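PDB 3GN3: putative protein-disulfide isomerase from Pseudomonas syringae pv. tomato, which probably acts as a thiol-disulfide oxidoreductase of the DsbA family, although its precise function remains unknown. Local coordinates for residues L17-L22 against T144-Q149; V30-K35 against S175-D180. All coordinates share one frame; numbering follows the deposited sequence.

Contact 1: L17-L22 against T144-Q149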
loop_
_atom_site.group_PDB
_atom_site.type_symbol
_atom_site.label_atom_id
_atom_site.label_comp_id
_atom_site.label_asym_id
_atom_site.label_seq_id
_atom_site.Cartn_x
_atom_site.Cartn_y
_atom_site.Cartn_z
ATOM N N LEU A 17 -20.776 2.152 0.114
ATOM C CA LEU A 17 -19.987 2.386 -1.092
ATOM C C LEU A 17 -19.313 1.122 -1.626
ATOM O O LEU A 17 -18.512 0.475 -0.933
ATOM C CB LEU A 17 -18.961 3.512 -0.856
ATOM C CG LEU A 17 -18.066 3.953 -2.025
ATOM C CD1 LEU A 17 -18.843 4.326 -3.283
ATOM C CD2 LEU A 17 -17.125 5.087 -1.611
ATOM N N PHE A 18 -19.645 0.787 -2.867
ATOM C CA PHE A 18 -19.143 -0.405 -3.520
ATOM C C PHE A 18 -18.247 0.005 -4.669
ATOM O O PHE A 18 -18.739 0.497 -5.690
ATOM C CB PHE A 18 -20.308 -1.215 -4.068
ATOM C CG PHE A 18 -19.923 -2.546 -4.626
ATOM C CD1 PHE A 18 -19.174 -3.447 -3.881
ATOM C CD2 PHE A 18 -20.349 -2.930 -5.880
ATOM C CE1 PHE A 18 -18.842 -4.696 -4.403
ATOM C CE2 PHE A 18 -20.023 -4.193 -6.399
ATOM C CZ PHE A 18 -19.271 -5.063 -5.663
ATOM N N GLU A 19 -16.937 -0.181 -4.508
ATOM C CA GLU A 19 -15.992 0.214 -5.554
ATOM C C GLU A 19 -15.416 -1.001 -6.237
ATOM O O GLU A 19 -15.018 -1.963 -5.568
ATOM C CB GLU A 19 -14.887 1.079 -4.985
ATOM C CG GLU A 19 -15.416 2.303 -4.302
ATOM C CD GLU A 19 -14.323 3.136 -3.711
ATOM O OE1 GLU A 19 -13.611 3.826 -4.473
ATOM O OE2 GLU A 19 -14.173 3.091 -2.477
ATOM N N VAL A 20 -15.383 -0.969 -7.565
ATOM C CA VAL A 20 -14.884 -2.094 -8.337
ATOM C C VAL A 20 -13.823 -1.618 -9.318
ATOM O O VAL A 20 -14.077 -0.702 -10.123
ATOM C CB VAL A 20 -16.009 -2.785 -9.152
ATOM C CG1 VAL A 20 -15.519 -4.116 -9.677
ATOM C CG2 VAL A 20 -17.253 -2.982 -8.307
ATOM N N PHE A 21 -12.654 -2.256 -9.255
ATOM C CA PHE A 21 -11.515 -1.915 -10.091
ATOM C C PHE A 21 -11.536 -2.820 -11.286
ATOM O O PHE A 21 -11.487 -4.040 -11.151
ATOM C CB PHE A 21 -10.191 -2.053 -9.309
ATOM C CG PHE A 21 -9.989 -0.983 -8.278
ATOM C CD1 PHE A 21 -9.247 0.163 -8.586
ATOM C CD2 PHE A 21 -10.582 -1.086 -7.011
ATOM C CE1 PHE A 21 -9.069 1.193 -7.634
ATOM C CE2 PHE A 21 -10.417 -0.068 -6.043
ATOM C CZ PHE A 21 -9.653 1.074 -6.359
ATOM N N LEU A 22 -11.611 -2.225 -12.466
ATOM C CA LEU A 22 -11.789 -3.001 -13.679
ATOM C C LEU A 22 -10.726 -2.671 -14.721
ATOM O O LEU A 22 -10.404 -1.501 -14.946
ATOM C CB LEU A 22 -13.197 -2.791 -14.259
ATOM C CG LEU A 22 -14.439 -3.142 -13.419
ATOM C CD1 LEU A 22 -15.705 -2.484 -14.028
ATOM C CD2 LEU A 22 -14.631 -4.670 -13.258
ATOM N N THR A 144 -5.135 5.637 -11.656
ATOM C CA THR A 144 -3.921 4.902 -11.398
ATOM C C THR A 144 -3.374 5.178 -10.001
ATOM O O THR A 144 -3.123 4.245 -9.221
ATOM C CB THR A 144 -2.927 5.204 -12.472
ATOM O OG1 THR A 144 -3.549 4.883 -13.720
ATOM C CG2 THR A 144 -1.676 4.370 -12.302
ATOM N N LYS A 145 -3.264 6.460 -9.668
ATOM C CA LYS A 145 -2.815 6.880 -8.357
ATOM C C LYS A 145 -3.697 6.296 -7.213
ATOM O O LYS A 145 -3.187 5.849 -6.166
ATOM C CB LYS A 145 -2.762 8.411 -8.329
ATOM C CG LYS A 145 -1.877 8.981 -7.264
ATOM C CD LYS A 145 -1.817 10.478 -7.381
ATOM C CE LYS A 145 -1.317 11.107 -6.085
ATOM N NZ LYS A 145 -0.864 12.513 -6.314
ATOM N N TYR A 146 -5.011 6.283 -7.418
ATOM C CA TYR A 146 -5.938 5.827 -6.391
ATOM C C TYR A 146 -5.808 4.312 -6.213
ATOM O O TYR A 146 -5.755 3.802 -5.074
ATOM C CB TYR A 146 -7.366 6.240 -6.767
ATOM C CG TYR A 146 -8.427 5.919 -5.748
ATOM C CD1 TYR A 146 -8.538 6.648 -4.561
ATOM C CD2 TYR A 146 -9.330 4.891 -5.981
ATOM C CE1 TYR A 146 -9.537 6.349 -3.623
ATOM C CE2 TYR A 146 -10.320 4.573 -5.064
ATOM C CZ TYR A 146 -10.424 5.302 -3.890
ATOM O OH TYR A 146 -11.435 4.976 -3.002
ATOM N N ALA A 147 -5.729 3.616 -7.353
ATOM C CA ALA A 147 -5.501 2.168 -7.404
ATOM C C ALA A 147 -4.216 1.781 -6.659
ATOM O O ALA A 147 -4.240 0.978 -5.708
ATOM C CB ALA A 147 -5.469 1.687 -8.847
ATOM N N ARG A 148 -3.102 2.362 -7.091
ATOM C CA ARG A 148 -1.811 2.184 -6.424
ATOM C C ARG A 148 -1.824 2.465 -4.915
ATOM O O ARG A 148 -1.260 1.687 -4.144
ATOM C CB ARG A 148 -0.730 2.997 -7.135
ATOM C CG ARG A 148 -0.462 2.459 -8.507
ATOM C CD ARG A 148 0.337 3.438 -9.320
ATOM N NE ARG A 148 0.762 2.845 -10.581
ATOM C CZ ARG A 148 1.425 3.481 -11.545
ATOM N NH1 ARG A 148 1.737 4.769 -11.431
ATOM N NH2 ARG A 148 1.776 2.816 -12.639
ATOM N N GLN A 149 -2.467 3.552 -4.483
ATOM C CA GLN A 149 -2.505 3.879 -3.038
ATOM C C GLN A 149 -3.225 2.788 -2.244
ATOM O O GLN A 149 -2.882 2.502 -1.083
ATOM C CB GLN A 149 -3.180 5.216 -2.803
ATOM C CG GLN A 149 -3.038 5.731 -1.381
ATOM C CD GLN A 149 -3.862 7.009 -1.147
ATOM O OE1 GLN A 149 -3.506 8.090 -1.639
ATOM N NE2 GLN A 149 -4.963 6.887 -0.403
#

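Contact 2: V30-K35 against S175-D180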
loop_
_atom_site.group_PDB
_atom_site.type_symbol
_atom_site.label_atom_id
_atom_site.label_comp_id
_atom_site.label_asym_id
_atom_site.label_seq_id
_atom_site.Cartn_x
_atom_site.Cartn_y
_atom_site.Cartn_z
ATOM N N VAL A 30 -14.692 -8.020 -17.321
ATOM C CA VAL A 30 -15.879 -8.033 -18.192
ATOM C C VAL A 30 -17.064 -8.769 -17.534
ATOM O O VAL A 30 -18.174 -8.232 -17.436
ATOM C CB VAL A 30 -15.528 -8.659 -19.584
ATOM C CG1 VAL A 30 -16.787 -8.988 -20.384
ATOM C CG2 VAL A 30 -14.594 -7.733 -20.367
ATOM N N LYS A 31 -16.803 -9.986 -17.062
ATOM C CA LYS A 31 -17.768 -10.766 -16.307
ATOM C C LYS A 31 -18.369 -9.940 -15.143
ATOM O O LYS A 31 -19.595 -9.828 -15.020
ATOM C CB LYS A 31 -17.085 -12.037 -15.826
ATOM C CG LYS A 31 -17.989 -13.151 -15.404
ATOM C CD LYS A 31 -17.371 -14.468 -15.892
ATOM C CE LYS A 31 -17.529 -15.598 -14.887
ATOM N NZ LYS A 31 -16.557 -15.427 -13.731
ATOM N N ALA A 32 -17.524 -9.335 -14.308
ATOM C CA ALA A 32 -18.035 -8.502 -13.208
ATOM C C ALA A 32 -18.762 -7.260 -13.732
ATOM O O ALA A 32 -19.768 -6.819 -13.150
ATOM C CB ALA A 32 -16.905 -8.108 -12.234
ATOM N N PHE A 33 -18.260 -6.709 -14.837
ATOM C CA PHE A 33 -18.830 -5.495 -15.409
ATOM C C PHE A 33 -20.296 -5.715 -15.790
ATOM O O PHE A 33 -21.178 -4.958 -15.382
ATOM C CB PHE A 33 -18.011 -5.037 -16.628
ATOM C CG PHE A 33 -18.643 -3.908 -17.389
ATOM C CD1 PHE A 33 -18.661 -2.623 -16.860
ATOM C CD2 PHE A 33 -19.246 -4.143 -18.629
ATOM C CE1 PHE A 33 -19.247 -1.572 -17.564
ATOM C CE2 PHE A 33 -19.835 -3.090 -19.352
ATOM C CZ PHE A 33 -19.840 -1.806 -18.818
ATOM N N PHE A 34 -20.537 -6.765 -16.567
ATOM C CA PHE A 34 -21.891 -7.174 -16.924
ATOM C C PHE A 34 -22.804 -7.604 -15.753
ATOM O O PHE A 34 -23.956 -7.947 -15.984
ATOM C CB PHE A 34 -21.870 -8.249 -18.023
ATOM C CG PHE A 34 -21.494 -7.719 -19.389
ATOM C CD1 PHE A 34 -22.227 -6.681 -19.983
ATOM C CD2 PHE A 34 -20.424 -8.261 -20.090
ATOM C CE1 PHE A 34 -21.881 -6.180 -21.253
ATOM C CE2 PHE A 34 -20.074 -7.766 -21.362
ATOM C CZ PHE A 34 -20.811 -6.724 -21.940
ATOM N N LYS A 35 -22.323 -7.557 -14.509
ATOM C CA LYS A 35 -23.178 -7.860 -13.362
ATOM C C LYS A 35 -23.528 -6.613 -12.566
ATOM O O LYS A 35 -24.309 -6.680 -11.608
ATOM C CB LYS A 35 -22.524 -8.895 -12.443
ATOM C CG LYS A 35 -22.451 -10.308 -13.025
ATOM C CD LYS A 35 -22.078 -11.332 -11.943
ATOM C CE LYS A 35 -21.574 -12.612 -12.570
ATOM N NZ LYS A 35 -21.046 -13.566 -11.561
ATOM N N SER A 175 -26.396 -12.098 -5.850
ATOM C CA SER A 175 -27.051 -12.183 -4.537
ATOM C C SER A 175 -26.033 -12.346 -3.416
ATOM O O SER A 175 -26.293 -11.898 -2.296
ATOM C CB SER A 175 -28.081 -13.316 -4.496
ATOM O OG SER A 175 -27.521 -14.503 -5.019
ATOM N N LYS A 176 -24.878 -12.964 -3.716
ATOM C CA LYS A 176 -23.776 -12.982 -2.739
ATOM C C LYS A 176 -23.186 -11.575 -2.531
ATOM O O LYS A 176 -23.007 -11.152 -1.369
ATOM C CB LYS A 176 -22.685 -14.008 -3.054
ATOM C CG LYS A 176 -21.652 -14.100 -1.943
ATOM C CD LYS A 176 -20.450 -14.967 -2.349
ATOM C CE LYS A 176 -19.150 -14.648 -1.523
ATOM N NZ LYS A 176 -18.410 -13.397 -1.952
ATOM N N TRP A 177 -22.941 -10.843 -3.629
ATOM C CA TRP A 177 -22.500 -9.445 -3.522
ATOM C C TRP A 177 -23.450 -8.651 -2.666
ATOM O O TRP A 177 -23.006 -7.871 -1.829
ATOM C CB TRP A 177 -22.340 -8.739 -4.872
ATOM C CG TRP A 177 -21.274 -9.311 -5.788
ATOM C CD1 TRP A 177 -20.360 -10.307 -5.497
ATOM C CD2 TRP A 177 -20.994 -8.886 -7.128
ATOM N NE1 TRP A 177 -19.547 -10.530 -6.592
ATOM C CE2 TRP A 177 -19.912 -9.674 -7.603
ATOM C CE3 TRP A 177 -21.554 -7.917 -7.978
ATOM C CZ2 TRP A 177 -19.382 -9.526 -8.904
ATOM C CZ3 TRP A 177 -21.017 -7.765 -9.285
ATOM C CH2 TRP A 177 -19.943 -8.569 -9.725
ATOM N N VAL A 178 -24.753 -8.864 -2.853
ATOM C CA VAL A 178 -25.764 -8.099 -2.103
ATOM C C VAL A 178 -25.629 -8.332 -0.586
ATOM O O VAL A 178 -25.616 -7.357 0.189
ATOM C CB VAL A 178 -27.226 -8.376 -2.610
ATOM C CG1 VAL A 178 -28.231 -7.407 -1.995
ATOM C CG2 VAL A 178 -27.292 -8.304 -4.126
ATOM N N SER A 179 -25.483 -9.596 -0.166
ATOM C CA SER A 179 -25.275 -9.873 1.277
ATOM C C SER A 179 -23.909 -9.407 1.764
ATOM O O SER A 179 -23.808 -8.925 2.885
ATOM C CB SER A 179 -25.428 -11.347 1.650
ATOM O OG SER A 179 -25.833 -12.128 0.556
ATOM N N ASP A 180 -22.865 -9.584 0.942
ATOM C CA ASP A 180 -21.514 -9.093 1.270
ATOM C C ASP A 180 -21.564 -7.592 1.523
ATOM O O ASP A 180 -21.025 -7.116 2.528
ATOM C CB ASP A 180 -20.521 -9.365 0.137
ATOM C CG ASP A 180 -20.213 -10.842 -0.046
ATOM O OD1 ASP A 180 -20.520 -11.642 0.866
ATOM O OD2 ASP A 180 -19.650 -11.206 -1.108
#

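Contact 1: L17-L22 against T144-Q149
Tyr146 reaches from its helix to the strand and donates a hydrogen bond from its hydroxyl to Glu19: OH lies 2.9 Å from Glu19 OE1, on the syn lone pair of that oxygen. Glu19 OE1 sits at the edge of the phenol ring, near its plane, and the carboxylate and ring planes are 33° apart. Tyr146 can stretch this far because its CG stands anti to the backbone N (chi1 -176°), which carries the ring off the helix and across the Glu19 side chain at about a right angle. Arg53 takes the same OE1 in a salt bridge, so one buried oxygen is gripped by both a hydroxyl and a guanidinium, which would probably keep the carboxylate ionised. Two residues on, Phe21 packs against Tyr146 and Ala147. Its CZ lies obliquely to the tyrosine ring, 3.8 Å from Tyr146 CE2, while its CE1 sits 3.7 Å from Ala147 CA and also meets that residue's methyl. Tyr146 also stacks its ring with Trp142, one helical turn earlier. Strand 16-22 thus lays Glu19 and Phe21 against helix 137-150, the helix-on-sheet packing that covers one face of a thioredoxin-like fold.

Contact 2: V30-K35 against S175-D180
Trp177 drives the six-membered end of its indole into the angle between Ala32 and Lys35. Its outermost atoms do the touching: CH2 lies 4.0 Å from the Ala32 methyl CB, and CZ3 lies 3.7 Å from Lys35 CB. Ala32 meets the indole at its rim, with the carbonyl O near the ring plane and 3.9 Å from Trp177 CH2; that same carbonyl accepts the backbone N-H of Lys35, so both residues near the indole belong to one turn. Lys35 approaches obliquely, and its chain crosses the Trp177 side chain at about a right angle. With CG beside the backbone N (chi1 -70°) and the rest of the chain extended, Lys35 CD still passes 4.1 Å from Trp177 CH2 before the ammonium leaves for the carbonyls of Ser170 and Asp172. The indole is fixed at its other end as well: NE1 bonds to the carbonyl O of Ser169, so its polar edge is satisfied by the loop before its own helix while its apolar edge is buried. Farther round that helix, Lys176 NZ forms a salt bridge with Asp180 OD2 at 2.7 Å and another with Asp172. Trp177 joins helix 174-181 to the last turn of helix 27-33 and the residues that follow it. It also touches Leu39 of helix 36-43 and meets Phe158 of strand 157-160 with the ring planes at about 50°, placing it between two helices and the sheet.

Contact 1 and contact 2 lie about 16 Å apart, centre to centre, on the two faces of the sheet. Strand 16-22 serves both: Glu19 and Phe21 turn to helix 137-150, whereas Phe18, Val20 and Leu22 line the other side. There Leu22 bridges directly to contact 2, its CD1 4.1 Å from Phe33 CD1 and its CD2 4.2 Å from Ala32 CB. Strand 157-160 repeats the division, with Met159 touching Glu19 and Tyr146 while Phe158 meets Phe18 and Val20. After a short loop, strand 16-22 of contact 1 is followed by helix 27-33 of contact 2; between them lie the loop and helix start where DsbA-family proteins usually carry their redox motif.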